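Local atomic coordinates of phosphoacetylglucosamine mutase (Aspergillus lentulus, PDB entry 5OAW), a protein that interconverts N-acetylglucosamine 6-phosphate and N-acetylglucosamine 1-phosphate as a magnesium-dependent phosphomutase of the alpha-D-phosphohexomutase type. Residues E193-A198 with R226-Y231; F199-R204 with L414-D419; D307-L312 with K447-T452; I387-N392 with D419-A424. All blocks are in the same frame, centred on the assembly; numbering follows the deposited sequence.

Interaction 1: residues E193-A198 with R226-Y231; sequences EKLAAA and RELIKY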
# COMPACT_ATOMS: atom_id res chain seq x y z
N GLU A 193 4.76 14.21 14.44
CA GLU A 193 5.75 14.30 15.49
C GLU A 193 6.65 13.09 15.47
O GLU A 193 7.88 13.23 15.48
CB GLU A 193 5.09 14.48 16.85
CG GLU A 193 4.87 15.94 17.22
CD GLU A 193 3.92 16.15 18.39
OE1 GLU A 193 3.44 15.16 19.00
OE2 GLU A 193 3.65 17.33 18.70
N LYS A 194 6.03 11.91 15.39
CA LYS A 194 6.74 10.64 15.32
C LYS A 194 7.70 10.60 14.12
O LYS A 194 8.90 10.36 14.31
CB LYS A 194 5.76 9.45 15.31
CG LYS A 194 6.44 8.12 15.53
CD LYS A 194 5.47 6.95 15.51
CE LYS A 194 6.23 5.63 15.63
NZ LYS A 194 5.39 4.39 15.58
N LEU A 195 7.18 10.88 12.92
CA LEU A 195 8.01 10.89 11.70
C LEU A 195 9.16 11.90 11.73
O LEU A 195 10.28 11.59 11.30
CB LEU A 195 7.16 11.12 10.43
CG LEU A 195 6.14 10.07 9.98
CD1 LEU A 195 5.68 10.41 8.58
CD2 LEU A 195 6.70 8.66 10.02
N ALA A 196 8.87 13.12 12.20
CA ALA A 196 9.89 14.17 12.29
C ALA A 196 11.03 13.79 13.24
O ALA A 196 12.19 13.96 12.91
CB ALA A 196 9.27 15.49 12.70
N ALA A 197 10.69 13.28 14.42
CA ALA A 197 11.69 12.91 15.42
C ALA A 197 12.51 11.71 14.95
O ALA A 197 13.74 11.71 15.10
CB ALA A 197 11.02 12.63 16.77
N ALA A 198 11.85 10.71 14.36
CA ALA A 198 12.54 9.56 13.76
C ALA A 198 13.47 9.96 12.62
O ALA A 198 14.61 9.47 12.54
CB ALA A 198 11.54 8.52 13.28
N ARG A 226 2.88 18.90 3.24
CA ARG A 226 3.22 20.29 3.56
C ARG A 226 3.17 20.54 5.07
O ARG A 226 4.03 21.26 5.60
CB ARG A 226 2.33 21.30 2.81
CG ARG A 226 2.78 22.75 2.98
CD ARG A 226 2.05 23.71 2.07
NE ARG A 226 2.63 23.75 0.73
CZ ARG A 226 2.04 23.29 -0.36
NH1 ARG A 226 0.81 22.76 -0.30
NH2 ARG A 226 2.65 23.38 -1.53
N GLU A 227 2.19 19.95 5.74
CA GLU A 227 2.05 20.04 7.20
C GLU A 227 3.18 19.27 7.94
O GLU A 227 3.75 19.80 8.90
CB GLU A 227 0.64 19.61 7.62
CG GLU A 227 0.28 19.79 9.09
CD GLU A 227 0.12 21.24 9.55
OE1 GLU A 227 0.12 22.18 8.71
OE2 GLU A 227 -0.03 21.44 10.78
N LEU A 228 3.50 18.05 7.48
CA LEU A 228 4.69 17.33 7.97
C LEU A 228 5.97 18.16 7.85
O LEU A 228 6.75 18.20 8.79
CB LEU A 228 4.89 15.97 7.28
CG LEU A 228 6.23 15.31 7.68
CD1 LEU A 228 6.11 14.46 8.94
CD2 LEU A 228 6.84 14.53 6.53
N ILE A 229 6.15 18.85 6.72
CA ILE A 229 7.34 19.70 6.47
C ILE A 229 7.58 20.75 7.57
O ILE A 229 8.74 21.08 7.88
CB ILE A 229 7.34 20.29 5.02
CG1 ILE A 229 7.49 19.16 3.98
CG2 ILE A 229 8.45 21.34 4.79
CD1 ILE A 229 7.25 19.57 2.54
N LYS A 230 6.51 21.24 8.19
CA LYS A 230 6.60 22.17 9.33
C LYS A 230 7.30 21.57 10.55
O LYS A 230 7.99 22.27 11.29
CB LYS A 230 5.20 22.66 9.75
CG LYS A 230 4.54 23.57 8.73
CD LYS A 230 3.05 23.66 9.00
CE LYS A 230 2.34 24.61 8.05
NZ LYS A 230 1.09 25.11 8.71
N TYR A 231 7.13 20.26 10.74
CA TYR A 231 7.63 19.55 11.90
C TYR A 231 9.04 19.02 11.71
O TYR A 231 9.73 18.78 12.69
CB TYR A 231 6.71 18.38 12.22
CG TYR A 231 5.36 18.72 12.79
CD1 TYR A 231 4.30 19.12 11.96
CD2 TYR A 231 5.10 18.56 14.16
CE1 TYR A 231 3.04 19.39 12.49
CE2 TYR A 231 3.85 18.83 14.69
CZ TYR A 231 2.83 19.24 13.85
OH TYR A 231 1.59 19.50 14.37

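Interaction 2: residues F199-R204 with L414-D419; sequences FKRVMR and LQALTD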
# COMPACT_ATOMS: atom_id res chain seq x y z
N PHE A 199 13.00 10.88 11.77
CA PHE A 199 13.80 11.39 10.65
C PHE A 199 15.01 12.21 11.09
O PHE A 199 16.04 12.17 10.41
CB PHE A 199 12.95 12.19 9.64
CG PHE A 199 13.68 12.50 8.34
CD1 PHE A 199 13.96 11.49 7.42
CD2 PHE A 199 14.07 13.81 8.04
CE1 PHE A 199 14.63 11.78 6.22
CE2 PHE A 199 14.72 14.10 6.85
CZ PHE A 199 15.01 13.08 5.94
N LYS A 200 14.90 12.94 12.20
CA LYS A 200 16.05 13.64 12.78
C LYS A 200 17.13 12.63 13.25
O LYS A 200 18.31 12.79 12.91
CB LYS A 200 15.65 14.58 13.92
CG LYS A 200 16.69 15.68 14.15
CD LYS A 200 16.37 16.64 15.29
CE LYS A 200 17.23 17.90 15.12
NZ LYS A 200 17.37 18.69 16.37
N ARG A 201 16.71 11.62 14.02
CA ARG A 201 17.60 10.56 14.49
C ARG A 201 18.24 9.80 13.33
O ARG A 201 19.46 9.70 13.26
CB ARG A 201 16.88 9.57 15.42
CG ARG A 201 16.28 10.18 16.68
CD ARG A 201 16.15 9.16 17.82
NE ARG A 201 15.49 7.88 17.48
CZ ARG A 201 14.17 7.68 17.32
NH1 ARG A 201 13.28 8.67 17.43
NH2 ARG A 201 13.74 6.45 17.05
N VAL A 202 17.42 9.30 12.40
CA VAL A 202 17.94 8.51 11.28
C VAL A 202 18.96 9.29 10.43
O VAL A 202 19.89 8.71 9.87
CB VAL A 202 16.81 7.83 10.45
CG1 VAL A 202 16.12 8.80 9.51
CG2 VAL A 202 17.36 6.65 9.67
N MET A 203 18.81 10.62 10.41
CA MET A 203 19.65 11.50 9.60
C MET A 203 20.91 12.03 10.29
O MET A 203 21.68 12.77 9.66
CB MET A 203 18.83 12.69 9.10
CG MET A 203 17.85 12.37 8.00
SD MET A 203 18.60 11.75 6.49
CE MET A 203 19.48 13.19 5.87
N ARG A 204 21.12 11.69 11.56
CA ARG A 204 22.27 12.19 12.33
C ARG A 204 23.61 12.03 11.57
O ARG A 204 23.97 10.92 11.15
CB ARG A 204 22.31 11.53 13.72
CG ARG A 204 23.67 11.48 14.41
CD ARG A 204 23.54 11.38 15.92
NE ARG A 204 23.49 12.70 16.54
CZ ARG A 204 24.56 13.45 16.84
NH1 ARG A 204 25.79 13.02 16.58
NH2 ARG A 204 24.39 14.64 17.40
N LEU A 414 19.09 2.22 13.16
CA LEU A 414 18.12 1.14 12.97
C LEU A 414 16.89 1.29 13.88
O LEU A 414 15.75 1.09 13.43
CB LEU A 414 18.83 -0.20 13.20
CG LEU A 414 18.58 -1.49 12.42
CD1 LEU A 414 18.10 -1.30 10.99
CD2 LEU A 414 19.89 -2.25 12.41
N GLN A 415 17.14 1.62 15.14
CA GLN A 415 16.08 1.96 16.10
C GLN A 415 15.19 3.08 15.53
O GLN A 415 13.96 2.94 15.49
CB GLN A 415 16.70 2.32 17.48
CG GLN A 415 15.75 2.82 18.58
CD GLN A 415 14.76 1.78 19.08
OE1 GLN A 415 15.14 0.72 19.60
NE2 GLN A 415 13.47 2.09 18.93
N ALA A 416 15.82 4.15 15.06
CA ALA A 416 15.15 5.25 14.38
C ALA A 416 14.25 4.81 13.23
O ALA A 416 13.13 5.30 13.09
CB ALA A 416 16.17 6.26 13.88
N LEU A 417 14.73 3.85 12.44
CA LEU A 417 14.02 3.37 11.26
C LEU A 417 12.75 2.69 11.63
O LEU A 417 11.77 2.80 10.90
CB LEU A 417 14.90 2.44 10.42
CG LEU A 417 15.91 3.11 9.48
CD1 LEU A 417 16.81 2.05 8.89
CD2 LEU A 417 15.20 3.86 8.37
N THR A 418 12.74 2.00 12.77
CA THR A 418 11.53 1.34 13.26
C THR A 418 10.43 2.37 13.55
O THR A 418 9.25 2.08 13.37
CB THR A 418 11.76 0.41 14.48
OG1 THR A 418 12.10 1.19 15.64
CG2 THR A 418 12.87 -0.60 14.21
N ASP A 419 10.82 3.57 13.96
CA ASP A 419 9.87 4.64 14.21
C ASP A 419 9.48 5.39 12.93
O ASP A 419 8.33 5.81 12.79
CB ASP A 419 10.37 5.59 15.30
CG ASP A 419 10.52 4.89 16.64
OD1 ASP A 419 9.70 3.99 16.95
OD2 ASP A 419 11.44 5.25 17.40

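Interaction 3: residues D307-L312 with K447-T452; sequences DRIATL and KEWLAT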
# COMPACT_ATOMS: atom_id res chain seq x y z
N ASP A 307 9.67 -1.82 -6.77
CA ASP A 307 10.69 -2.85 -6.74
C ASP A 307 12.10 -2.30 -6.62
O ASP A 307 12.97 -2.93 -6.03
CB ASP A 307 10.54 -3.77 -7.94
CG ASP A 307 9.43 -4.77 -7.73
OD1 ASP A 307 9.50 -5.51 -6.72
OD2 ASP A 307 8.49 -4.81 -8.57
N ARG A 308 12.29 -1.10 -7.15
CA ARG A 308 13.53 -0.36 -7.03
C ARG A 308 13.72 0.25 -5.62
O ARG A 308 14.84 0.33 -5.10
CB ARG A 308 13.54 0.72 -8.12
CG ARG A 308 14.88 0.88 -8.79
CD ARG A 308 15.05 -0.01 -10.00
NE ARG A 308 16.47 -0.31 -10.09
CZ ARG A 308 17.15 -0.54 -11.20
NH1 ARG A 308 16.58 -0.51 -12.40
NH2 ARG A 308 18.44 -0.79 -11.09
N ILE A 309 12.62 0.70 -5.02
CA ILE A 309 12.62 1.13 -3.62
C ILE A 309 12.90 -0.07 -2.69
O ILE A 309 13.67 0.04 -1.73
CB ILE A 309 11.31 1.84 -3.22
CG1 ILE A 309 11.12 3.13 -4.05
CG2 ILE A 309 11.32 2.18 -1.73
CD1 ILE A 309 9.69 3.63 -4.13
N ALA A 310 12.27 -1.21 -3.01
CA ALA A 310 12.50 -2.47 -2.29
C ALA A 310 13.97 -2.84 -2.23
O ALA A 310 14.47 -3.15 -1.17
CB ALA A 310 11.68 -3.60 -2.91
N THR A 311 14.67 -2.78 -3.37
CA THR A 311 16.08 -3.17 -3.42
C THR A 311 16.97 -2.14 -2.74
O THR A 311 17.93 -2.51 -2.08
CB THR A 311 16.60 -3.47 -4.85
OG1 THR A 311 16.31 -2.37 -5.72
CG2 THR A 311 15.93 -4.74 -5.40
N LEU A 312 16.60 -0.86 -2.88
CA LEU A 312 17.30 0.22 -2.18
C LEU A 312 17.22 0.03 -0.67
O LEU A 312 18.26 0.02 -0.01
CB LEU A 312 16.73 1.58 -2.57
CG LEU A 312 17.44 2.82 -1.98
CD1 LEU A 312 18.82 3.04 -2.59
CD2 LEU A 312 16.58 4.06 -2.15
N LYS A 447 21.01 8.57 -10.33
CA LYS A 447 21.77 7.86 -11.37
C LYS A 447 22.54 6.65 -10.82
O LYS A 447 22.59 5.60 -11.47
CB LYS A 447 22.72 8.83 -12.09
CG LYS A 447 23.05 8.45 -13.53
CD LYS A 447 24.10 9.40 -14.11
CE LYS A 447 25.06 8.65 -15.02
NZ LYS A 447 26.30 9.41 -15.38
N GLU A 448 23.11 6.82 -9.63
CA GLU A 448 23.83 5.75 -8.94
C GLU A 448 22.89 4.71 -8.34
O GLU A 448 23.28 3.56 -8.15
CB GLU A 448 24.72 6.33 -7.84
CG GLU A 448 25.98 7.03 -8.36
CD GLU A 448 26.51 8.10 -7.41
OE1 GLU A 448 25.70 8.89 -6.88
OE2 GLU A 448 27.73 8.15 -7.19
N TRP A 449 21.66 5.14 -8.03
CA TRP A 449 20.61 4.23 -7.58
C TRP A 449 20.18 3.33 -8.75
O TRP A 449 20.18 2.11 -8.63
CB TRP A 449 19.44 5.01 -6.95
CG TRP A 449 18.23 4.21 -6.54
CD1 TRP A 449 18.12 2.85 -6.45
CD2 TRP A 449 16.97 4.75 -6.12
NE1 TRP A 449 16.86 2.51 -6.01
CE2 TRP A 449 16.13 3.65 -5.80
CE3 TRP A 449 16.46 6.05 -5.98
CZ2 TRP A 449 14.81 3.81 -5.36
CZ3 TRP A 449 15.15 6.21 -5.54
CH2 TRP A 449 14.33 5.09 -5.24
N LEU A 450 19.85 3.93 -9.89
CA LEU A 450 19.54 3.20 -11.13
C LEU A 450 20.65 2.23 -11.59
O LEU A 450 20.35 1.12 -12.02
CB LEU A 450 19.28 4.20 -12.26
CG LEU A 450 18.19 4.07 -13.32
CD1 LEU A 450 18.86 4.46 -14.63
CD2 LEU A 450 17.51 2.71 -13.43
N ALA A 451 21.92 2.65 -11.47
CA ALA A 451 23.09 1.89 -11.93
C ALA A 451 23.39 0.62 -11.12
O ALA A 451 24.19 -0.23 -11.53
CB ALA A 451 24.33 2.79 -11.97
N THR A 452 22.72 0.49 -9.97
CA THR A 452 22.88 -0.63 -9.04
C THR A 452 22.62 -2.04 -9.66
O THR A 452 23.16 -3.05 -9.19
CB THR A 452 22.03 -0.36 -7.78
OG1 THR A 452 22.60 -1.00 -6.64
CG2 THR A 452 20.57 -0.79 -7.95

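Interaction 4: residues I387-N392 with D419-A424; sequences ITFSEN and DLINQA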
# COMPACT_ATOMS: atom_id res chain seq x y z
N ILE A 387 8.49 -1.94 5.47
CA ILE A 387 9.44 -2.85 6.08
C ILE A 387 8.86 -3.25 7.43
O ILE A 387 8.62 -2.40 8.29
CB ILE A 387 10.87 -2.25 6.25
CG1 ILE A 387 11.53 -1.91 4.91
CG2 ILE A 387 11.81 -3.26 6.91
CD1 ILE A 387 11.17 -0.58 4.31
N THR A 388 8.64 -4.55 7.58
CA THR A 388 8.07 -5.18 8.77
C THR A 388 9.17 -5.44 9.79
O THR A 388 10.22 -5.98 9.44
CB THR A 388 7.36 -6.49 8.34
OG1 THR A 388 6.01 -6.18 7.97
CG2 THR A 388 7.34 -7.52 9.45
N PHE A 389 8.94 -5.03 11.04
CA PHE A 389 9.86 -5.35 12.14
C PHE A 389 9.15 -6.22 13.16
O PHE A 389 8.10 -5.84 13.67
CB PHE A 389 10.39 -4.08 12.79
CG PHE A 389 11.33 -3.30 11.91
CD1 PHE A 389 10.87 -2.21 11.17
CD2 PHE A 389 12.67 -3.68 11.79
CE1 PHE A 389 11.73 -1.51 10.34
CE2 PHE A 389 13.53 -2.97 10.97
CZ PHE A 389 13.06 -1.88 10.23
N SER A 390 9.72 -7.39 13.42
CA SER A 390 9.09 -8.34 14.33
C SER A 390 9.40 -7.97 15.77
O SER A 390 10.37 -7.24 16.04
CB SER A 390 9.54 -9.78 14.01
OG SER A 390 10.80 -10.07 14.57
N GLU A 391 8.56 -8.45 16.69
CA GLU A 391 8.78 -8.36 18.13
C GLU A 391 10.24 -8.69 18.47
O GLU A 391 10.94 -7.90 19.12
CB GLU A 391 7.84 -9.33 18.85
CG GLU A 391 7.57 -8.98 20.31
CD GLU A 391 6.66 -9.97 21.02
OE1 GLU A 391 6.16 -9.63 22.12
OE2 GLU A 391 6.45 -11.10 20.51
N ASN A 392 10.69 -9.84 17.96
CA ASN A 392 12.08 -10.24 18.07
C ASN A 392 13.08 -9.23 17.50
O ASN A 392 14.13 -9.02 18.10
CB ASN A 392 12.31 -11.63 17.47
CG ASN A 392 13.74 -12.09 17.65
OD1 ASN A 392 14.30 -12.01 18.75
ND2 ASN A 392 14.36 -12.54 16.57
N ASP A 419 10.82 3.57 13.96
CA ASP A 419 9.87 4.64 14.21
C ASP A 419 9.48 5.39 12.93
O ASP A 419 8.33 5.81 12.79
CB ASP A 419 10.37 5.59 15.30
CG ASP A 419 10.52 4.89 16.64
OD1 ASP A 419 9.70 3.99 16.95
OD2 ASP A 419 11.44 5.25 17.40
N LEU A 420 10.43 5.52 12.00
CA LEU A 420 10.20 6.17 10.70
C LEU A 420 9.31 5.38 9.75
O LEU A 420 8.50 5.95 9.03
CB LEU A 420 11.54 6.49 10.01
CG LEU A 420 11.40 7.41 8.77
CD1 LEU A 420 11.14 8.86 9.16
CD2 LEU A 420 12.61 7.30 7.85
N ILE A 421 9.49 4.06 9.74
CA ILE A 421 8.81 3.21 8.80
C ILE A 421 7.47 2.80 9.40
O ILE A 421 7.41 2.24 10.49
CB ILE A 421 9.68 1.99 8.43
CG1 ILE A 421 10.95 2.47 7.72
CG2 ILE A 421 8.92 1.02 7.53
CD1 ILE A 421 12.12 1.50 7.84
N ASN A 422 6.40 3.09 8.68
CA ASN A 422 5.06 2.78 9.12
C ASN A 422 4.83 1.27 9.08
O ASN A 422 4.87 0.65 8.02
CB ASN A 422 4.06 3.53 8.23
CG ASN A 422 2.64 3.52 8.77
OD1 ASN A 422 2.11 2.48 9.17
ND2 ASN A 422 2.00 4.68 8.73
N GLN A 423 4.56 0.72 10.26
CA GLN A 423 4.36 -0.69 10.50
C GLN A 423 2.96 -1.17 10.19
O GLN A 423 2.76 -2.37 9.93
CB GLN A 423 4.68 -1.02 11.96
CG GLN A 423 6.15 -0.93 12.34
CD GLN A 423 7.01 -1.74 11.41
OE1 GLN A 423 7.08 -2.96 11.50
NE2 GLN A 423 7.67 -1.05 10.48
N ALA A 424 1.98 -0.27 10.28
CA ALA A 424 0.58 -0.65 10.10
C ALA A 424 0.28 -0.89 8.63
O ALA A 424 -0.38 -1.87 8.28
CB ALA A 424 -0.35 0.41 10.67

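Interaction 1: residues E193-A198 with R226-Y231
Leu195 and Ala196 meet Leu228 and Tyr231 where two helices of the second alpha/beta domain of this phosphohexomutase, 188-202 and 221-231, pack together. The short axes pass 9.1 Å apart with a crossing angle of -50°, and no hydrogen bond or salt bridge joins them. The aliphatic part is small: CD1 of Leu228 lies against CB of Leu195 at 3.8 Å, the two leucine side chains crossing at about a right angle, and CB of Tyr231 rests on the methyl of Ala196 at 3.9 Å. Leu228 gets there because its CG stands anti to the backbone N (chi1 173°), which swings the branch over to the other helix. Ile429 of helix 428-441 touches both leucines and so closes this apolar patch from a third helix. The aromatic part belongs to the Tyr231 ring. CG of Glu193 approaches it obliquely, 4.0 Å from CE2. The Glu193 carboxylate, carried on an extended chain, is turned 72° from the ring plane and lies on the solvent-exposed side. Tyr192 also meets the Tyr231 ring. The small Ala196 lets the backbones come near, with its CB 3.3 Å from the carbonyl O of Tyr231.

Interaction 2: residues F199-R204 with L414-D419
Val202 and Ala416 bring their CA atoms to 5.3 Å where the last turn of helix 188-202 meets helix 408-420, a spacing made possible by the bare methyl of Ala416. That methyl sits in the middle of the contact: its CB is 3.7 Å from CB of Arg201, 3.8 Å from CB of Val202, and close to the Val202 backbone N. Deeper in, CG2 of Val202 meets CD2 of Leu417 at 3.8 Å, with the two side chains at about a right angle. CG2 stands anti to the backbone N of Val202, and this directs it at the leucine.

On the partly exposed side Arg201 reaches past Ala416 to Asp419. The chain bends at chi3 (-51°), bringing NH2 past CA of Ala416 and to within 2.6 Å of Asp419 OD2. This salt bridge uses a single nitrogen, with an N-H...O angle of 144°, and reaches the anti side of the carboxylate. The guanidinium and carboxylate planes are 70° apart, so the two groups do not pair side by side as in a bidentate bridge.

The contact joins domain II to domain III. Helix 428-441 packs on both partners, touching Phe199, Met203 and Leu417; helix 306-323 packs on Leu414 and Leu417, and helix 391-399 covers the side of helix 408-420 that carries Gln415 and Thr418.

Interaction 3: residues D307-L312 with K447-T452
The indole of Trp449 fills the tight, buried part of this contact, lying against Arg308, Ile309 and Leu312. Leu312 puts CD2 over one face of the six-membered ring, 3.8 Å from its centroid and 15° off the normal, a CH-pi contact. CG1 of Ile309 touches CH2 at 3.9 Å. At the ring edge NE1 donates to the carbonyl O of Arg308 at 3.1 Å, a bent bond of 145° that stays in the indole plane but arrives well above the carbonyl plane. The same oxygen takes the helical N-H of Leu312 from the opposite face. CG of Trp449 stands anti to its backbone N (chi1 175°), which carries the indole across to the helix.

Toward the partly exposed side the fit is looser. The Arg308 chain bends at chi2 and sets its guanidinium against Leu450, whose CD2 lies over one face, 3.5 Å from NH1; CG2 of Thr452 approaches the guanidinium edge. The firm polar partner is Tyr453, whose carbonyl O accepts from NH2 and whose ring makes a cation-pi contact.

The contact fastens short helix 446-450 to helix 306-323. Val435 of helix 428-441 touches Ile309, Leu312 and Trp449, Tyr292 of strand 290-295 meets the indole edge-to-face, and helix 342-351 packs on Thr311.

Interaction 4: residues I387-N392 with D419-A424
The side-chain amide of Gln423 binds the peptide backbone of strand 385-389 much as a neighbouring strand would: it donates a hydrogen bond to Ile387 and accepts one from Phe389. Strand 385-389 is an edge strand of the four-stranded domain III sheet, antiparallel to 375-379, and Gln423 occupies its other backbone edge. NE2 donates to the carbonyl O of Ile387 at 2.7 Å, nearly along the C=O axis, and OE1 accepts from the backbone N of Phe389 at 2.8 Å. Both bonds are fairly straight, near 156°, and together they fix the rotation of the amide. NE2 also makes a weak bond to the carbonyl O of Ile421 in its own segment. The Gln423 chain folds at chi2 (-52°), which turns the amide toward the strand.

Apolar contacts flank the amide. Ile421, the first residue to leave helical geometry after helix 408-420, sets CG2 against CB of Ile387 at 4.0 Å. With CG1 anti to its carbonyl carbon, Ile421 sends CD1 to the edge of the Phe389 ring, 3.9 Å from CE1. The amide reaches that ring at its edge too, the planes 45° apart.

The loop after the helix is held in shape by further bonds: Tyr183 OH accepts from Gln423 N, and Thr386 OG1 bonds Asn422 O. Asn422 also heads an Asx turn, its OD1 accepting from Ala424 N at 3.0 Å.

In the fold
From the N terminus, helix 188-202 enters two contacts in turn. Interaction 1 closes a short loop within domain II, returning after 27 residues at helix 221-231. Interaction 2, from the end of the same helix, spans 209 residues to helix 408-420 in domain III, and its segments alternate with those of interaction 1. Interaction 3 starts within that span and crosses interaction 2, joining helix 306-323 to helix 446-450. Interaction 4 lies wholly between the segments of interaction 3 and ties edge strand 385-389 to the loop after helix 408-420; it also crosses interaction 2, sharing Asp419. Interactions 1, 2 and 4 touch one another; interaction 3 stands apart.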